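Local structure of penicillin-binding protein 1A (Mycobacterium tuberculosis, 5CXW) at residues A[58-63]-A[328-333]; A[62-67]-A[345-350]; A[263-268]-A[368-373]; A[142-147]-A[267-272]. The protein builds cross-linked peptidoglycan for the cell wall, its penicillin-sensitive C-terminal transpeptidase domain, the part crystallised here with bound penicillin V, joining the peptide subunits of glycan strands. One frame throughout, in Å; residues are numbered along the deposited sequence.

Contact 1: A[58-63]-A[328-333]; sequences PDMRAA and EPLVTA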
loop_
_atom_site.group_PDB
_atom_site.type_symbol
_atom_site.label_atom_id
_atom_site.label_comp_id
_atom_site.label_asym_id
_atom_site.label_seq_id
_atom_site.Cartn_x
_atom_site.Cartn_y
_atom_site.Cartn_z
ATOM N N PRO A 58 19.083 -1.883 15.778
ATOM C CA PRO A 58 19.124 -3.161 15.069
ATOM C C PRO A 58 17.814 -3.972 15.060
ATOM O O PRO A 58 17.690 -4.841 14.250
ATOM C CB PRO A 58 20.250 -3.923 15.753
ATOM C CG PRO A 58 20.455 -3.252 17.069
ATOM C CD PRO A 58 20.065 -1.818 16.881
ATOM N N ASP A 59 16.848 -3.630 15.917
ATOM C CA ASP A 59 15.496 -4.196 15.898
ATOM C C ASP A 59 14.562 -3.581 14.823
ATOM O O ASP A 59 13.469 -4.093 14.574
ATOM C CB ASP A 59 14.833 -3.991 17.289
ATOM C CG ASP A 59 15.514 -4.770 18.410
ATOM O OD1 ASP A 59 16.204 -5.759 18.125
ATOM O OD2 ASP A 59 15.367 -4.360 19.592
ATOM N N MET A 60 14.984 -2.490 14.196
ATOM C CA MET A 60 14.174 -1.893 13.132
ATOM C C MET A 60 14.108 -2.818 11.937
ATOM O O MET A 60 15.099 -3.498 11.574
ATOM C CB MET A 60 14.773 -0.560 12.706
ATOM C CG MET A 60 13.848 0.250 11.837
ATOM S SD MET A 60 14.380 1.930 11.601
ATOM C CE MET A 60 14.367 2.543 13.300
ATOM N N ARG A 61 12.940 -2.849 11.305
ATOM C CA ARG A 61 12.711 -3.674 10.118
ATOM C C ARG A 61 12.023 -2.843 9.058
ATOM O O ARG A 61 11.360 -1.826 9.357
ATOM C CB ARG A 61 11.856 -4.880 10.471
ATOM C CG ARG A 61 12.511 -5.840 11.490
ATOM C CD ARG A 61 13.579 -6.658 10.805
ATOM N NE ARG A 61 14.172 -7.615 11.746
ATOM C CZ ARG A 61 15.108 -7.338 12.633
ATOM N NH1 ARG A 61 15.613 -6.087 12.777
ATOM N NH2 ARG A 61 15.544 -8.318 13.425
ATOM N N ALA A 62 12.174 -3.272 7.808
ATOM C CA ALA A 62 11.427 -2.664 6.688
ATOM C C ALA A 62 10.900 -3.726 5.745
ATOM O O ALA A 62 11.413 -4.854 5.705
ATOM C CB ALA A 62 12.307 -1.669 5.917
ATOM N N ALA A 63 9.878 -3.385 4.987
ATOM C CA ALA A 63 9.416 -4.208 3.891
ATOM C C ALA A 63 9.023 -3.324 2.715
ATOM O O ALA A 63 8.459 -2.225 2.935
ATOM C CB ALA A 63 8.243 -5.053 4.334
ATOM N N GLU A 328 7.558 -1.704 20.557
ATOM C CA GLU A 328 8.382 -0.609 21.080
ATOM C C GLU A 328 8.133 0.617 20.181
ATOM O O GLU A 328 8.021 0.465 18.960
ATOM C CB GLU A 328 9.866 -1.008 21.170
ATOM C CG GLU A 328 10.770 -0.798 19.952
ATOM C CD GLU A 328 12.278 -1.072 20.196
ATOM O OE1 GLU A 328 12.642 -1.626 21.258
ATOM O OE2 GLU A 328 13.138 -0.737 19.318
ATOM N N PRO A 329 8.010 1.815 20.765
ATOM C CA PRO A 329 7.926 3.005 19.953
ATOM C C PRO A 329 9.007 3.071 18.895
ATOM O O PRO A 329 10.161 2.742 19.160
ATOM C CB PRO A 329 8.159 4.118 20.974
ATOM C CG PRO A 329 7.489 3.564 22.204
ATOM C CD PRO A 329 7.918 2.140 22.213
ATOM N N LEU A 330 8.641 3.580 17.729
ATOM C CA LEU A 330 9.496 3.602 16.597
ATOM C C LEU A 330 10.216 4.941 16.502
ATOM O O LEU A 330 9.572 5.969 16.298
ATOM C CB LEU A 330 8.653 3.301 15.354
ATOM C CG LEU A 330 9.339 3.146 14.025
ATOM C CD1 LEU A 330 10.231 1.908 13.950
ATOM C CD2 LEU A 330 8.311 3.142 12.897
ATOM N N VAL A 331 11.536 4.941 16.682
ATOM C CA VAL A 331 12.333 6.172 16.696
ATOM C C VAL A 331 13.645 5.994 15.970
ATOM O O VAL A 331 14.131 4.871 15.804
ATOM C CB VAL A 331 12.639 6.693 18.140
ATOM C CG1 VAL A 331 11.362 7.064 18.870
ATOM C CG2 VAL A 331 13.457 5.643 18.981
ATOM N N THR A 332 14.254 7.114 15.589
ATOM C CA THR A 332 15.550 7.095 14.888
ATOM C C THR A 332 16.638 6.923 15.934
ATOM O O THR A 332 16.358 6.980 17.103
ATOM C CB THR A 332 15.790 8.376 14.098
ATOM O OG1 THR A 332 15.923 9.502 14.968
ATOM C CG2 THR A 332 14.577 8.638 13.151
ATOM N N ALA A 333 17.879 6.797 15.482
ATOM C CA ALA A 333 19.032 6.669 16.389
ATOM C C ALA A 333 19.207 7.923 17.278
ATOM O O ALA A 333 19.690 7.802 18.411
ATOM C CB ALA A 333 20.290 6.397 15.581
#
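Met60 reaches from the start of strand 60-67 to the loop 328-333 and touches it with its terminal methyl group. A chi1 of -168° sends CG away from the residue's own amide nitrogen; the side chain runs on extended to SD, and then bends at chi3, which brings CE close to two residues of the loop. In the apolar part of the contact, CE lies 4.2 Å from Leu330 CD1, one methyl against another. Ile338 and Val321 also touch the buried Met60, and Leu53 of helix 39-53 packs on it as well.

The same methyl meets a polar atom, since Met60 CE is 3.4 Å from Val331 O. No hydrogen bond joins the two segments. The backbone of Leu330 is bonded instead to Asn303 and Ile338, while the backbones of Asp59 and Arg61, the sequence neighbours of Met60, bond to Val324 and to Gly322 of strand 315-323.

The charged part is acidic on both sides. Asp59 OD2 and Glu328 OE1 are 4.2 Å apart, and Asp57 brings a further carboxylate close to Glu328. Within 58-63, Arg61 NH1 donates to Pro58 O (2.8 Å) and to Met60 O (2.9 Å). Both acceptors lie in the guanidinium plane, although the NH1 stands well above the carbonyl plane of Met60. This double grip ties the turn to the strand that follows.

Between these two segments the attraction therefore comes from the methionine methyl, with no salt bridge to add to it, while the nearby carboxylates probably repel one another, which could raise the pKa of one of them or be relieved by solvent.

Contact 2: A[62-67]-A[345-350]; sequences AAVVSI and SDIWKA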
loop_
_atom_site.group_PDB
_atom_site.type_symbol
_atom_site.label_atom_id
_atom_site.label_comp_id
_atom_site.label_asym_id
_atom_site.label_seq_id
_atom_site.Cartn_x
_atom_site.Cartn_y
_atom_site.Cartn_z
ATOM N N ALA A 62 12.174 -3.272 7.808
ATOM C CA ALA A 62 11.427 -2.664 6.688
ATOM C C ALA A 62 10.900 -3.726 5.745
ATOM O O ALA A 62 11.413 -4.854 5.705
ATOM C CB ALA A 62 12.307 -1.669 5.917
ATOM N N ALA A 63 9.878 -3.385 4.987
ATOM C CA ALA A 63 9.416 -4.208 3.891
ATOM C C ALA A 63 9.023 -3.324 2.715
ATOM O O ALA A 63 8.459 -2.225 2.935
ATOM C CB ALA A 63 8.243 -5.053 4.334
ATOM N N VAL A 64 9.332 -3.787 1.491
ATOM C CA VAL A 64 9.054 -3.046 0.259
ATOM C C VAL A 64 8.504 -4.008 -0.782
ATOM O O VAL A 64 9.074 -5.073 -1.025
ATOM C CB VAL A 64 10.331 -2.443 -0.338
ATOM C CG1 VAL A 64 10.022 -1.576 -1.548
ATOM C CG2 VAL A 64 11.103 -1.616 0.684
ATOM N N VAL A 65 7.380 -3.674 -1.381
ATOM C CA VAL A 65 6.846 -4.429 -2.517
ATOM C C VAL A 65 6.471 -3.473 -3.636
ATOM O O VAL A 65 5.790 -2.468 -3.384
ATOM C CB VAL A 65 5.608 -5.243 -2.108
ATOM C CG1 VAL A 65 5.102 -6.058 -3.314
ATOM C CG2 VAL A 65 5.961 -6.166 -0.973
ATOM N N SER A 66 6.965 -3.754 -4.861
ATOM C CA SER A 66 6.651 -2.974 -6.012
ATOM C C SER A 66 5.951 -3.869 -7.032
ATOM O O SER A 66 6.498 -4.983 -7.357
ATOM C CB SER A 66 7.926 -2.440 -6.653
ATOM O OG SER A 66 8.649 -1.586 -5.762
ATOM N N ILE A 67 4.808 -3.404 -7.528
ATOM C CA ILE A 67 3.995 -4.140 -8.488
ATOM C C ILE A 67 3.744 -3.316 -9.752
ATOM O O ILE A 67 3.513 -2.090 -9.691
ATOM C CB ILE A 67 2.661 -4.506 -7.822
ATOM C CG1 ILE A 67 2.935 -5.663 -6.822
ATOM C CG2 ILE A 67 1.626 -4.990 -8.839
ATOM C CD1 ILE A 67 1.803 -5.999 -5.923
ATOM N N SER A 345 9.090 7.078 3.504
ATOM C CA SER A 345 9.072 7.931 2.306
ATOM C C SER A 345 10.448 8.048 1.682
ATOM O O SER A 345 10.575 8.047 0.463
ATOM C CB SER A 345 8.465 9.296 2.633
ATOM O OG SER A 345 7.103 9.214 2.912
ATOM N N ASP A 346 11.523 8.072 2.500
ATOM C CA ASP A 346 12.881 8.042 1.973
ATOM C C ASP A 346 13.106 6.769 1.148
ATOM O O ASP A 346 13.617 6.823 -0.007
ATOM C CB ASP A 346 13.925 8.080 3.114
ATOM C CG ASP A 346 13.931 9.366 3.899
ATOM O OD1 ASP A 346 13.694 10.469 3.350
ATOM O OD2 ASP A 346 14.241 9.280 5.106
ATOM N N ILE A 347 12.683 5.612 1.691
ATOM C CA ILE A 347 12.855 4.348 1.023
ATOM C C ILE A 347 11.987 4.273 -0.244
ATOM O O ILE A 347 12.436 3.802 -1.285
ATOM C CB ILE A 347 12.560 3.176 2.004
ATOM C CG1 ILE A 347 13.580 3.137 3.151
ATOM C CG2 ILE A 347 12.432 1.849 1.263
ATOM C CD1 ILE A 347 13.181 2.259 4.360
ATOM N N TRP A 348 10.745 4.672 -0.117
ATOM C CA TRP A 348 9.762 4.657 -1.232
ATOM C C TRP A 348 10.325 5.502 -2.406
ATOM O O TRP A 348 10.372 5.056 -3.558
ATOM C CB TRP A 348 8.427 5.238 -0.750
ATOM C CG TRP A 348 7.441 5.383 -1.887
ATOM C CD1 TRP A 348 6.667 4.402 -2.437
ATOM C CD2 TRP A 348 7.145 6.584 -2.628
ATOM N NE1 TRP A 348 5.914 4.930 -3.486
ATOM C CE2 TRP A 348 6.169 6.257 -3.604
ATOM C CE3 TRP A 348 7.566 7.910 -2.518
ATOM C CZ2 TRP A 348 5.627 7.222 -4.500
ATOM C CZ3 TRP A 348 7.036 8.873 -3.441
ATOM C CH2 TRP A 348 6.105 8.510 -4.408
ATOM N N LYS A 349 10.727 6.731 -2.105
ATOM C CA LYS A 349 11.234 7.638 -3.145
ATOM C C LYS A 349 12.460 7.038 -3.846
ATOM O O LYS A 349 12.601 7.084 -5.087
ATOM C CB LYS A 349 11.575 9.018 -2.553
ATOM C CG LYS A 349 12.440 9.868 -3.523
ATOM C CD LYS A 349 12.535 11.318 -3.103
ATOM C CE LYS A 349 13.667 11.992 -3.856
ATOM N NZ LYS A 349 13.362 12.129 -5.317
ATOM N N ALA A 350 13.392 6.526 -3.044
ATOM C CA ALA A 350 14.633 5.968 -3.583
ATOM C C ALA A 350 14.358 4.724 -4.402
ATOM O O ALA A 350 14.949 4.540 -5.489
ATOM C CB ALA A 350 15.586 5.654 -2.465
#
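Val64 and Ile347 meet through their CG2 methyl groups, 3.8 Å apart, where helix 343-356 packs on a face of the sheet at strand 60-67. In Val64 it is CG1 that stands anti to the backbone N (chi1 -175°), which leaves CG2 beside that nitrogen and turned to the helix. Ile347 adopts the complementary arrangement: CG2 is the branch opposite its own N, while CG1 lies beside the N, across from the carbonyl carbon (chi1 -65°). The extended second torsion then carries CD1 along the strand, and it arrives 4.3 Å from Ala62 CB. One isoleucine thus spans two strand residues, its short branch on Val64 and its long branch on Ala62, and the two branched side chains run at a slant to each other.

Ala62 and Val64 both direct CB at the helix, as alternate residues of a strand do, whereas Ala63 between them faces the other way and packs on Val211 of helix 211-222. Val49 and Tyr52 of helix 39-53 close in on Val64 and Ile347 respectively, and Val319 of the adjacent strand also touches Ile347. Helices on both faces of a central antiparallel five-stranded sheet are the layout of the penicillin-binding transpeptidase domain and its beta-lactamase relatives.

Contact 3: A[263-268]-A[368-373]; sequences ADNVTA and TEVGGY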
loop_
_atom_site.group_PDB
_atom_site.type_symbol
_atom_site.label_atom_id
_atom_site.label_comp_id
_atom_site.label_asym_id
_atom_site.label_seq_id
_atom_site.Cartn_x
_atom_site.Cartn_y
_atom_site.Cartn_z
ATOM N N ALA A 263 -11.256 5.852 -9.787
ATOM C CA ALA A 263 -9.838 5.646 -9.532
ATOM C C ALA A 263 -9.024 6.905 -9.914
ATOM O O ALA A 263 -8.103 7.302 -9.194
ATOM C CB ALA A 263 -9.343 4.489 -10.333
ATOM N N ASP A 264 -9.347 7.518 -11.039
ATOM C CA ASP A 264 -8.592 8.687 -11.544
ATOM C C ASP A 264 -8.792 9.928 -10.632
ATOM O O ASP A 264 -7.891 10.777 -10.512
ATOM C CB ASP A 264 -8.941 8.958 -13.004
ATOM C CG ASP A 264 -8.463 7.802 -13.958
ATOM O OD1 ASP A 264 -7.628 6.923 -13.535
ATOM O OD2 ASP A 264 -8.896 7.834 -15.119
ATOM N N ASN A 265 -9.962 10.039 -9.999
ATOM C CA ASN A 265 -10.187 11.068 -8.984
ATOM C C ASN A 265 -9.383 10.800 -7.697
ATOM O O ASN A 265 -8.843 11.755 -7.065
ATOM C CB ASN A 265 -11.667 11.280 -8.655
ATOM C CG ASN A 265 -12.317 12.260 -9.593
ATOM O OD1 ASN A 265 -12.221 13.463 -9.398
ATOM N ND2 ASN A 265 -12.997 11.776 -10.595
ATOM N N VAL A 266 -9.306 9.524 -7.285
ATOM C CA VAL A 266 -8.473 9.181 -6.136
ATOM C C VAL A 266 -6.978 9.578 -6.440
ATOM O O VAL A 266 -6.311 10.241 -5.643
ATOM C CB VAL A 266 -8.564 7.706 -5.752
ATOM C CG1 VAL A 266 -7.505 7.352 -4.707
ATOM C CG2 VAL A 266 -9.999 7.350 -5.293
ATOM N N THR A 267 -6.516 9.217 -7.630
ATOM C CA THR A 267 -5.189 9.628 -8.094
ATOM C C THR A 267 -5.005 11.111 -7.950
ATOM O O THR A 267 -3.990 11.555 -7.413
ATOM C CB THR A 267 -4.948 9.120 -9.522
ATOM O OG1 THR A 267 -5.031 7.700 -9.488
ATOM C CG2 THR A 267 -3.591 9.559 -10.063
ATOM N N ALA A 268 -5.986 11.880 -8.458
ATOM C CA ALA A 268 -5.884 13.315 -8.461
ATOM C C ALA A 268 -5.694 13.812 -6.994
ATOM O O ALA A 268 -4.913 14.735 -6.764
ATOM C CB ALA A 268 -7.080 13.961 -9.129
ATOM N N THR A 368 -12.609 12.671 -14.698
ATOM C CA THR A 368 -13.913 13.166 -15.165
ATOM C C THR A 368 -14.802 13.292 -13.953
ATOM O O THR A 368 -14.378 12.898 -12.856
ATOM C CB THR A 368 -14.547 12.235 -16.213
ATOM O OG1 THR A 368 -14.653 10.904 -15.699
ATOM C CG2 THR A 368 -13.620 12.170 -17.450
ATOM N N GLU A 369 -15.987 13.892 -14.126
ATOM C CA GLU A 369 -16.825 14.273 -13.006
ATOM C C GLU A 369 -17.308 13.075 -12.190
ATOM O O GLU A 369 -17.874 12.136 -12.753
ATOM C CB GLU A 369 -18.058 14.973 -13.528
ATOM C CG GLU A 369 -19.050 15.362 -12.430
ATOM C CD GLU A 369 -20.302 14.438 -12.335
ATOM O OE1 GLU A 369 -21.074 14.344 -13.351
ATOM O OE2 GLU A 369 -20.531 13.906 -11.217
ATOM N N VAL A 370 -17.079 13.109 -10.871
ATOM C CA VAL A 370 -17.672 12.149 -9.947
ATOM C C VAL A 370 -18.148 12.942 -8.754
ATOM O O VAL A 370 -17.431 13.791 -8.222
ATOM C CB VAL A 370 -16.677 11.060 -9.462
ATOM C CG1 VAL A 370 -17.391 10.116 -8.444
ATOM C CG2 VAL A 370 -16.179 10.292 -10.688
ATOM N N GLY A 371 -19.409 12.740 -8.387
ATOM C CA GLY A 371 -20.011 13.512 -7.277
ATOM C C GLY A 371 -20.085 15.012 -7.564
ATOM O O GLY A 371 -20.149 15.829 -6.631
ATOM N N GLY A 372 -20.036 15.383 -8.835
ATOM C CA GLY A 372 -20.073 16.792 -9.252
ATOM C C GLY A 372 -18.720 17.468 -9.443
ATOM O O GLY A 372 -18.685 18.626 -9.863
ATOM N N TYR A 373 -17.638 16.765 -9.166
ATOM C CA TYR A 373 -16.276 17.322 -9.231
ATOM C C TYR A 373 -15.374 16.474 -10.117
ATOM O O TYR A 373 -15.383 15.213 -10.057
ATOM C CB TYR A 373 -15.689 17.406 -7.816
ATOM C CG TYR A 373 -16.563 18.224 -6.873
ATOM C CD1 TYR A 373 -16.487 19.619 -6.881
ATOM C CD2 TYR A 373 -17.502 17.621 -6.007
ATOM C CE1 TYR A 373 -17.263 20.389 -6.038
ATOM C CE2 TYR A 373 -18.297 18.410 -5.140
ATOM C CZ TYR A 373 -18.177 19.773 -5.178
ATOM O OH TYR A 373 -18.974 20.511 -4.327
#
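Asn265, on helix 260-270, is joined to Thr368 by the one hydrogen bond between the two segments. Its ND2 donates to Thr368 O over 2.9 Å, with an N-H...O angle of 156°; the acceptor sits in the plane of the amide, and the donor is nearly in line with the carbonyl bond. A second bond from ND2 goes to Ala261 O in the preceding turn of the helix, and OD1 accepts from Gly375 N just beyond segment 368-373. With both ends of the amide engaged, its rotation is fixed.

Van der Waals contact comes from Val370. Its CB points to the helix, and CG2 comes within 3.5 Å of Asn265 ND2 as the two side chains pass in opposite directions. Leu108 of helix 100-109 touches both residues.

The loop keeps its shape through bonds of its own. A type I' turn runs from Val370 to Tyr373, with Gly371 and Gly372 at its corners, both with positive phi. Val370 N donates to Tyr373 O (2.8 Å) and Tyr373 N to Val370 O (3.1 Å), while Gly372 N binds Glu369 OE2 from above the carboxylate plane.

A single buried amide therefore satisfies backbone groups from both the helix and the C-terminal loop, joining them without any charged pair.

Contact 4: A[142-147]-A[267-272]; sequences NIAEAL and TAAMEP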
loop_
_atom_site.group_PDB
_atom_site.type_symbol
_atom_site.label_atom_id
_atom_site.label_comp_id
_atom_site.label_asym_id
_atom_site.label_seq_id
_atom_site.Cartn_x
_atom_site.Cartn_y
_atom_site.Cartn_z
ATOM N N ASN A 142 -12.615 20.232 1.978
ATOM C CA ASN A 142 -13.010 19.092 1.193
ATOM C C ASN A 142 -12.218 17.828 1.495
ATOM O O ASN A 142 -11.164 17.841 2.159
ATOM C CB ASN A 142 -13.109 19.400 -0.302
ATOM C CG ASN A 142 -11.761 19.622 -0.959
ATOM O OD1 ASN A 142 -10.813 18.836 -0.784
ATOM N ND2 ASN A 142 -11.654 20.733 -1.693
ATOM N N ILE A 143 -12.793 16.724 1.052
ATOM C CA ILE A 143 -12.166 15.426 1.324
ATOM C C ILE A 143 -10.825 15.166 0.593
ATOM O O ILE A 143 -10.029 14.340 1.050
ATOM C CB ILE A 143 -13.151 14.275 1.136
ATOM C CG1 ILE A 143 -13.657 14.141 -0.285
ATOM C CG2 ILE A 143 -14.281 14.397 2.129
ATOM C CD1 ILE A 143 -14.575 12.905 -0.477
ATOM N N ALA A 144 -10.542 15.868 -0.477
ATOM C CA ALA A 144 -9.205 15.825 -1.082
ATOM C C ALA A 144 -8.143 16.520 -0.200
ATOM O O ALA A 144 -7.046 15.951 0.042
ATOM C CB ALA A 144 -9.214 16.436 -2.424
ATOM N N GLU A 145 -8.488 17.698 0.304
ATOM C CA GLU A 145 -7.623 18.432 1.219
ATOM C C GLU A 145 -7.428 17.636 2.507
ATOM O O GLU A 145 -6.319 17.548 3.019
ATOM C CB GLU A 145 -8.191 19.824 1.464
ATOM C CG GLU A 145 -7.429 20.687 2.462
ATOM C CD GLU A 145 -6.227 21.415 1.913
ATOM O OE1 GLU A 145 -5.561 22.098 2.720
ATOM O OE2 GLU A 145 -5.975 21.338 0.700
ATOM N N ALA A 146 -8.503 17.024 3.026
ATOM C CA ALA A 146 -8.382 16.231 4.254
ATOM C C ALA A 146 -7.540 14.976 4.032
ATOM O O ALA A 146 -6.947 14.521 4.972
ATOM C CB ALA A 146 -9.760 15.865 4.810
ATOM N N LEU A 147 -7.473 14.464 2.807
ATOM C CA LEU A 147 -6.622 13.297 2.557
ATOM C C LEU A 147 -5.143 13.737 2.624
ATOM O O LEU A 147 -4.297 13.075 3.254
ATOM C CB LEU A 147 -6.890 12.650 1.206
ATOM C CG LEU A 147 -6.117 11.343 0.941
ATOM C CD1 LEU A 147 -6.641 10.147 1.792
ATOM C CD2 LEU A 147 -6.209 11.021 -0.527
ATOM N N THR A 267 -6.516 9.217 -7.630
ATOM C CA THR A 267 -5.189 9.628 -8.094
ATOM C C THR A 267 -5.005 11.111 -7.950
ATOM O O THR A 267 -3.990 11.555 -7.413
ATOM C CB THR A 267 -4.948 9.120 -9.522
ATOM O OG1 THR A 267 -5.031 7.700 -9.488
ATOM C CG2 THR A 267 -3.591 9.559 -10.063
ATOM N N ALA A 268 -5.986 11.880 -8.458
ATOM C CA ALA A 268 -5.884 13.315 -8.461
ATOM C C ALA A 268 -5.694 13.812 -6.994
ATOM O O ALA A 268 -4.913 14.735 -6.764
ATOM C CB ALA A 268 -7.080 13.961 -9.129
ATOM N N ALA A 269 -6.467 13.288 -6.076
ATOM C CA ALA A 269 -6.300 13.670 -4.649
ATOM C C ALA A 269 -4.959 13.363 -4.054
ATOM O O ALA A 269 -4.471 14.117 -3.172
ATOM C CB ALA A 269 -7.407 13.036 -3.815
ATOM N N MET A 270 -4.337 12.274 -4.535
ATOM C CA MET A 270 -3.060 11.762 -4.023
ATOM C C MET A 270 -1.853 12.420 -4.678
ATOM O O MET A 270 -0.745 12.315 -4.154
ATOM C CB MET A 270 -2.963 10.250 -4.201
ATOM C CG MET A 270 -3.967 9.577 -3.321
ATOM S SD MET A 270 -4.108 7.815 -3.682
ATOM C CE MET A 270 -2.484 7.271 -3.094
ATOM N N GLU A 271 -2.061 13.066 -5.816
ATOM C CA GLU A 271 -0.904 13.650 -6.578
ATOM C C GLU A 271 -0.017 14.559 -5.766
ATOM O O GLU A 271 1.193 14.458 -5.880
ATOM C CB GLU A 271 -1.353 14.349 -7.838
ATOM C CG GLU A 271 -1.590 13.417 -9.005
ATOM C CD GLU A 271 -1.970 14.173 -10.274
ATOM O OE1 GLU A 271 -3.148 14.458 -10.447
ATOM O OE2 GLU A 271 -1.110 14.496 -11.087
ATOM N N PRO A 272 -0.599 15.446 -4.922
ATOM C CA PRO A 272 0.281 16.402 -4.223
ATOM C C PRO A 272 1.000 15.783 -3.006
ATOM O O PRO A 272 1.696 16.491 -2.265
ATOM C CB PRO A 272 -0.676 17.481 -3.727
ATOM C CG PRO A 272 -2.035 16.913 -3.801
ATOM C CD PRO A 272 -2.033 15.822 -4.847
HETATM O O HOH W 1 -5.349 16.455 -2.175
#
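Ala144 and Ala269 pack methyl to methyl where helix 143-149 meets helix 260-270, inside the helical part of the transpeptidase fold. The two CB atoms are 4.1 Å apart, and the small side chains let the backbones come close, with CA atoms 5.1 Å from each other.

Leu147 extends the contact by one helical turn. A chi1 of -175° turns its CG to the far side from its own amide nitrogen, toward the opposing helix, and sets the CD2 methyl against two neighbours: 4.0 Å from Ala269 CB and 3.9 Å from Met270 CG. Ala269 CB thus touches both Ala144 and Leu147, which are a turn apart on the other helix. Met270 offers the near part of its chain, CG, beside its backbone N, and the leucine and methionine side chains run at an angle to each other.

The contact lies close to the probable active site. Leu147 and Met270 both touch Lys291, and Leu147 also packs on Lys100. The side chain of Leu147 lies about 7 Å from that of Ser97, the probable acyl-ester nucleophile. At the start of helix 143-149, Asn142 is the N-cap, its OD1 accepting from Glu145 N at 2.8 Å nearly in line with the side-chain carbonyl.

The apolar contact is accompanied by one polar link between the helices: a water molecule donates to both backbone carbonyls, 2.8 Å from Ala144 O and 2.7 Å from Ala269 O.

From the N terminus, strand 60-67 opens two long loops: contact 1 closes one on the loop 328-333, and contact 2, sharing Ala62 and Ala63 with it, closes the other on helix 343-356. Both bring the last part of the domain back to its first sheet strand, with centres 15 Å apart. Contact 4 lies nested within each of these loops, joining helix 143-149 to helix 260-270. Contact 3 starts on that second helix, shares Thr267 and Ala268 with contact 4, and ends in the C-terminal loop 368-373, so it crosses contacts 1 and 2. Contacts 1 and 3 lie on opposite sides of the chain's centre.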